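Local coordinates for protein PrgA (PDB 6Z9K) that provides surface exclusion against unwanted conjugation in Enterococcus faecalis as a cell-wall-anchored protein reaching far outside the cell, here represented by its CAP domain, at residues S77-E82 and T162-I167; L197-S202 and P210-I215. One frame throughout, in Å; residues are numbered along the deposited sequence.

Contact 1 of 2, residues S77-E82 and T162-I167; sequences SVYTTE and TLQESI
Y79 reaches from its helix across to Q164, which holds the ring in two ways. The amide of Q164 lies stacked on one face of the phenol, its plane only 5° from that of the ring, while the aliphatic part of the same side chain covers the ring centre: Q164 CG sits 3.7 Å from the centroid of the Y79 ring, almost straight above it, a CH-pi contact. The extended chain of Q164 makes this possible, because CB stands over the hydroxyl end of the ring, CG over its middle and the amide over the CD1 and CE1 side, where Q164 NE2 comes 3.6 Å from Y79 CD1.

The hydroxyl fixes the far end. Y79 OH donates to the backbone oxygen of Q164, OH to O 2.7 Å, arriving well above the carbonyl plane instead of along a lone pair. With CG anti to the backbone N (chi1 167°), the ring is carried across to the other helix, where one residue offers it both a flat surface and an acceptor.

I167 comes from another side. Its CG2 lies near the plane of the ring, at the edge, 3.9 Å from Y79 CE2, and the same methyl touches T80, with I167 CG2 to T80 OG1 at 3.6 Å. The side chains of T80 and I167 meet at about a right angle; T80 OG1 itself is hydrogen-bonded to L76 O within its own helix.

The two helical segments run in roughly the same direction, 29° apart, with axes 10.7 Å from each other at closest approach. Both cover one face of the central sheet of the CAP domain: T80 touches V199 and I214, I167 rests on I212, and F49 of a loop also packs on Y79.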
loop_
_atom_site.group_PDB
_atom_site.type_symbol
_atom_site.label_atom_id
_atom_site.label_comp_id
_atom_site.label_asym_id
_atom_site.label_seq_id
_atom_site.Cartn_x
_atom_site.Cartn_y
_atom_site.Cartn_z
ATOM N N SER A 77 1.366 6.965 -4.934
ATOM C CA SER A 77 1.158 5.610 -5.498
ATOM C C SER A 77 2.511 4.994 -5.890
ATOM O O SER A 77 2.701 3.810 -5.595
ATOM C CB SER A 77 0.232 5.650 -6.678
ATOM O OG SER A 77 -1.120 5.808 -6.245
ATOM N N VAL A 78 3.393 5.783 -6.476
ATOM C CA VAL A 78 4.692 5.238 -6.929
ATOM C C VAL A 78 5.488 4.842 -5.693
ATOM O O VAL A 78 6.135 3.767 -5.700
ATOM C CB VAL A 78 5.464 6.207 -7.835
ATOM C CG1 VAL A 78 6.879 5.706 -8.013
ATOM C CG2 VAL A 78 4.779 6.416 -9.162
ATOM N N TYR A 79 5.498 5.664 -4.636
ATOM C CA TYR A 79 6.271 5.372 -3.403
ATOM C C TYR A 79 5.872 4.010 -2.840
ATOM O O TYR A 79 6.687 3.117 -2.562
ATOM C CB TYR A 79 5.997 6.438 -2.361
ATOM C CG TYR A 79 6.473 6.064 -0.994
ATOM C CD1 TYR A 79 7.806 6.167 -0.631
ATOM C CD2 TYR A 79 5.612 5.592 -0.046
ATOM C CE1 TYR A 79 8.245 5.826 0.636
ATOM C CE2 TYR A 79 6.028 5.225 1.219
ATOM C CZ TYR A 79 7.359 5.324 1.580
ATOM O OH TYR A 79 7.773 5.012 2.854
ATOM N N THR A 80 4.554 3.802 -2.785
ATOM C CA THR A 80 3.970 2.596 -2.170
ATOM C C THR A 80 4.216 1.377 -3.060
ATOM O O THR A 80 4.625 0.329 -2.571
ATOM C CB THR A 80 2.473 2.790 -1.968
ATOM O OG1 THR A 80 2.218 4.017 -1.269
ATOM C CG2 THR A 80 1.867 1.608 -1.242
ATOM N N THR A 81 4.071 1.570 -4.355
ATOM C CA THR A 81 4.201 0.474 -5.332
ATOM C C THR A 81 5.663 0.050 -5.371
ATOM O O THR A 81 5.958 -1.154 -5.537
ATOM C CB THR A 81 3.589 0.856 -6.677
ATOM O OG1 THR A 81 2.220 1.269 -6.481
ATOM C CG2 THR A 81 3.589 -0.347 -7.587
ATOM N N GLU A 82 6.589 0.975 -5.252
ATOM C CA GLU A 82 8.033 0.601 -5.226
ATOM C C GLU A 82 8.276 -0.317 -4.043
ATOM O O GLU A 82 8.999 -1.330 -4.193
ATOM C CB GLU A 82 8.892 1.850 -5.111
ATOM C CG GLU A 82 9.070 2.598 -6.431
ATOM C CD GLU A 82 9.847 3.889 -6.308
ATOM O OE1 GLU A 82 10.126 4.304 -5.175
ATOM O OE2 GLU A 82 10.146 4.483 -7.365
ATOM N N THR A 162 5.375 12.012 7.182
ATOM C CA THR A 162 4.411 11.234 7.992
ATOM C C THR A 162 3.654 10.244 7.112
ATOM O O THR A 162 3.518 9.115 7.549
ATOM C CB THR A 162 3.438 12.140 8.734
ATOM O OG1 THR A 162 4.289 12.835 9.626
ATOM C CG2 THR A 162 2.361 11.368 9.463
ATOM N N LEU A 163 3.151 10.669 5.958
ATOM C CA LEU A 163 2.460 9.709 5.063
ATOM C C LEU A 163 3.413 8.584 4.650
ATOM O O LEU A 163 2.983 7.421 4.638
ATOM C CB LEU A 163 1.925 10.414 3.832
ATOM C CG LEU A 163 0.808 11.423 4.077
ATOM C CD1 LEU A 163 0.547 12.243 2.806
ATOM C CD2 LEU A 163 -0.435 10.702 4.588
ATOM N N GLN A 164 4.677 8.860 4.308
ATOM C CA GLN A 164 5.593 7.782 3.829
ATOM C C GLN A 164 5.897 6.855 5.003
ATOM O O GLN A 164 5.992 5.633 4.811
ATOM C CB GLN A 164 6.879 8.351 3.222
ATOM C CG GLN A 164 6.619 9.053 1.899
ATOM C CD GLN A 164 7.858 9.476 1.141
ATOM O OE1 GLN A 164 8.980 9.380 1.633
ATOM N NE2 GLN A 164 7.651 9.752 -0.138
ATOM N N GLU A 165 6.045 7.424 6.186
ATOM C CA GLU A 165 6.327 6.636 7.415
ATOM C C GLU A 165 5.134 5.721 7.679
ATOM O O GLU A 165 5.347 4.527 7.964
ATOM C CB GLU A 165 6.623 7.580 8.580
ATOM C CG GLU A 165 6.990 6.918 9.916
ATOM C CD GLU A 165 7.243 7.996 10.968
ATOM O OE1 GLU A 165 6.380 8.935 11.056
ATOM O OE2 GLU A 165 8.303 7.955 11.664
ATOM N N SER A 166 3.922 6.253 7.622
ATOM C CA SER A 166 2.688 5.490 7.921
ATOM C C SER A 166 2.509 4.362 6.906
ATOM O O SER A 166 2.092 3.261 7.268
ATOM C CB SER A 166 1.525 6.457 7.878
ATOM O OG SER A 166 1.616 7.419 8.944
ATOM N N ILE A 167 2.726 4.668 5.641
ATOM C CA ILE A 167 2.553 3.658 4.571
ATOM C C ILE A 167 3.537 2.521 4.788
ATOM O O ILE A 167 3.123 1.334 4.681
ATOM C CB ILE A 167 2.630 4.295 3.176
ATOM C CG1 ILE A 167 1.394 5.153 2.917
ATOM C CG2 ILE A 167 2.862 3.206 2.142
ATOM C CD1 ILE A 167 1.534 6.049 1.740
#

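Contact 2 of 2, residues L197-S202 and P210-I215; sequences LGVSLS and PKIHII
S202 and H213 join side chains across a regular antiparallel hairpin, with S202 OG 2.7 Å from H213 NE2; either atom could be the donor. The serine hydroxyl lies in the plane of the imidazole, at its edge. A chi1 of 68° sets OG between the backbone N and the carbonyl carbon, the crowded position, which turns it to the histidine. The same hydroxyl binds a water at 2.7 Å from S202 OG, and that water accepts from K211 NZ. The K211 chain, extended beyond CG, runs past the serine, with K211 CD 3.4 Å from S202 OG, and its ammonium also bonds D114 O. S200 on the same face holds OG in a similar rotamer, 3.2 Å from H213 CB, and bonds A106 O.

The opposite face is apolar. V199 and I212 lie side by side and point the same way, V199 CG1 to I212 CG2 4.0 Å, and L201 packs likewise on I212. L197 CD1 meets I214 CG2 at 3.8 Å.

Six backbone hydrogen bonds join the strands at the G198–I215, S200–H213 and S202–K211 pairs; the bond from S202 N to K211 O, at 3.2 Å, is the longest. Strand 211-217, central in the three-stranded antiparallel sheet, also pairs with strand 144-148.

The chemistry differs by face: hydrocarbon against helices 70-90 and 160-176 on one; on the other, I215 packs on helix 100-112 at one end and a polar chain runs from K211 through water and S202 to H213 at the other. Since ND1 bonds E144 OE2 of strand 144-148, H213 ties to both neighbouring strands, its ring rotation well fixed.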
loop_
_atom_site.group_PDB
_atom_site.type_symbol
_atom_site.label_atom_id
_atom_site.label_comp_id
_atom_site.label_asym_id
_atom_site.label_seq_id
_atom_site.Cartn_x
_atom_site.Cartn_y
_atom_site.Cartn_z
ATOM N N LEU A 197 -1.696 -0.831 -9.055
ATOM C CA LEU A 197 -1.944 -0.341 -7.678
ATOM C C LEU A 197 -2.183 1.160 -7.731
ATOM O O LEU A 197 -1.536 1.879 -8.477
ATOM C CB LEU A 197 -0.747 -0.712 -6.795
ATOM C CG LEU A 197 -0.958 -0.481 -5.302
ATOM C CD1 LEU A 197 -0.102 -1.440 -4.507
ATOM C CD2 LEU A 197 -0.602 0.932 -4.893
ATOM N N GLY A 198 -3.077 1.617 -6.854
ATOM C CA GLY A 198 -3.285 3.043 -6.581
ATOM C C GLY A 198 -3.425 3.216 -5.077
ATOM O O GLY A 198 -4.075 2.350 -4.448
ATOM N N VAL A 199 -2.949 4.320 -4.529
ATOM C CA VAL A 199 -3.088 4.638 -3.079
ATOM C C VAL A 199 -3.893 5.911 -2.920
ATOM O O VAL A 199 -3.560 6.915 -3.532
ATOM C CB VAL A 199 -1.712 4.776 -2.389
ATOM C CG1 VAL A 199 -1.881 5.068 -0.904
ATOM C CG2 VAL A 199 -0.863 3.531 -2.623
ATOM N N SER A 200 -4.894 5.867 -2.074
ATOM C CA SER A 200 -5.630 7.093 -1.746
ATOM C C SER A 200 -5.754 7.224 -0.231
ATOM O O SER A 200 -5.386 6.324 0.531
ATOM C CB SER A 200 -6.973 7.062 -2.403
ATOM O OG SER A 200 -7.657 5.860 -2.053
ATOM N N LEU A 201 -6.316 8.351 0.157
ATOM C CA LEU A 201 -6.411 8.781 1.569
ATOM C C LEU A 201 -7.818 9.353 1.774
ATOM O O LEU A 201 -8.347 9.968 0.845
ATOM C CB LEU A 201 -5.406 9.906 1.839
ATOM C CG LEU A 201 -3.942 9.625 1.521
ATOM C CD1 LEU A 201 -3.115 10.907 1.699
ATOM C CD2 LEU A 201 -3.416 8.499 2.365
ATOM N N SER A 202 -8.394 9.172 2.949
ATOM C CA SER A 202 -9.703 9.797 3.233
ATOM C C SER A 202 -9.766 10.166 4.714
ATOM O O SER A 202 -9.036 9.572 5.541
ATOM C CB SER A 202 -10.855 8.922 2.805
ATOM O OG SER A 202 -10.997 7.745 3.571
ATOM N N PRO A 210 -8.086 9.113 10.035
ATOM C CA PRO A 210 -7.984 9.143 8.579
ATOM C C PRO A 210 -7.380 7.814 8.112
ATOM O O PRO A 210 -6.789 7.031 8.903
ATOM C CB PRO A 210 -7.127 10.354 8.263
ATOM C CG PRO A 210 -6.222 10.444 9.475
ATOM C CD PRO A 210 -7.046 9.948 10.664
ATOM N N LYS A 211 -7.603 7.532 6.832
ATOM C CA LYS A 211 -7.375 6.208 6.245
ATOM C C LYS A 211 -6.385 6.264 5.107
ATOM O O LYS A 211 -6.243 7.306 4.441
ATOM C CB LYS A 211 -8.675 5.716 5.618
ATOM C CG LYS A 211 -9.772 5.441 6.626
ATOM C CD LYS A 211 -11.080 5.244 5.864
ATOM C CE LYS A 211 -12.241 5.185 6.787
ATOM N NZ LYS A 211 -13.515 5.116 6.045
ATOM N N ILE A 212 -5.747 5.110 4.951
ATOM C CA ILE A 212 -4.943 4.811 3.740
ATOM C C ILE A 212 -5.640 3.676 3.014
ATOM O O ILE A 212 -5.814 2.593 3.591
ATOM C CB ILE A 212 -3.526 4.394 4.132
ATOM C CG1 ILE A 212 -2.861 5.450 5.026
ATOM C CG2 ILE A 212 -2.756 4.073 2.837
ATOM C CD1 ILE A 212 -1.557 4.989 5.685
ATOM N N HIS A 213 -5.958 3.890 1.746
ATOM C CA HIS A 213 -6.617 2.883 0.881
ATOM C C HIS A 213 -5.587 2.388 -0.143
ATOM O O HIS A 213 -5.191 3.174 -1.002
ATOM C CB HIS A 213 -7.825 3.501 0.126
ATOM C CG HIS A 213 -8.851 4.202 0.969
ATOM N ND1 HIS A 213 -10.090 3.638 1.247
ATOM C CD2 HIS A 213 -8.876 5.436 1.529
ATOM C CE1 HIS A 213 -10.795 4.486 1.997
ATOM N NE2 HIS A 213 -10.078 5.592 2.175
ATOM N N ILE A 214 -5.175 1.135 -0.021
ATOM C CA ILE A 214 -4.324 0.495 -1.045
ATOM C C ILE A 214 -5.239 -0.336 -1.941
ATOM O O ILE A 214 -5.837 -1.290 -1.501
ATOM C CB ILE A 214 -3.193 -0.324 -0.392
ATOM C CG1 ILE A 214 -2.282 0.576 0.451
ATOM C CG2 ILE A 214 -2.431 -1.076 -1.499
ATOM C CD1 ILE A 214 -1.057 -0.133 1.072
ATOM N N ILE A 215 -5.371 0.108 -3.187
ATOM C CA ILE A 215 -6.263 -0.469 -4.218
ATOM C C ILE A 215 -5.394 -1.228 -5.235
ATOM O O ILE A 215 -4.466 -0.644 -5.774
ATOM C CB ILE A 215 -7.134 0.626 -4.848
ATOM C CG1 ILE A 215 -7.873 1.458 -3.778
ATOM C CG2 ILE A 215 -8.058 -0.048 -5.844
ATOM C CD1 ILE A 215 -8.623 0.669 -2.780
HETATM O O HOH W 1 -13.521 7.399 4.377
#

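Overall arrangement
From the N terminus, helix 70-90 comes first, and contact 1 brings it against helix 160-176, closing a loop of 79 residues between the two segments. Contact 2 follows as a short hairpin, strand 196-202 turning back as strand 211-217 after eight intervening residues. The two are in series, neither nested nor crossed, yet they meet in space: S77 OG probably bonds V199 N, and T80 and T81 pack on V199 and L197. Contact 1 builds a helical layer over the sheet to which contact 2 contributes two of three strands, while helix 100-112 covers the other face, in the alpha-beta-alpha sandwich of a CAP domain. The magnesium ion lies nearer contact 2, about 8 Å from the I214 side chain.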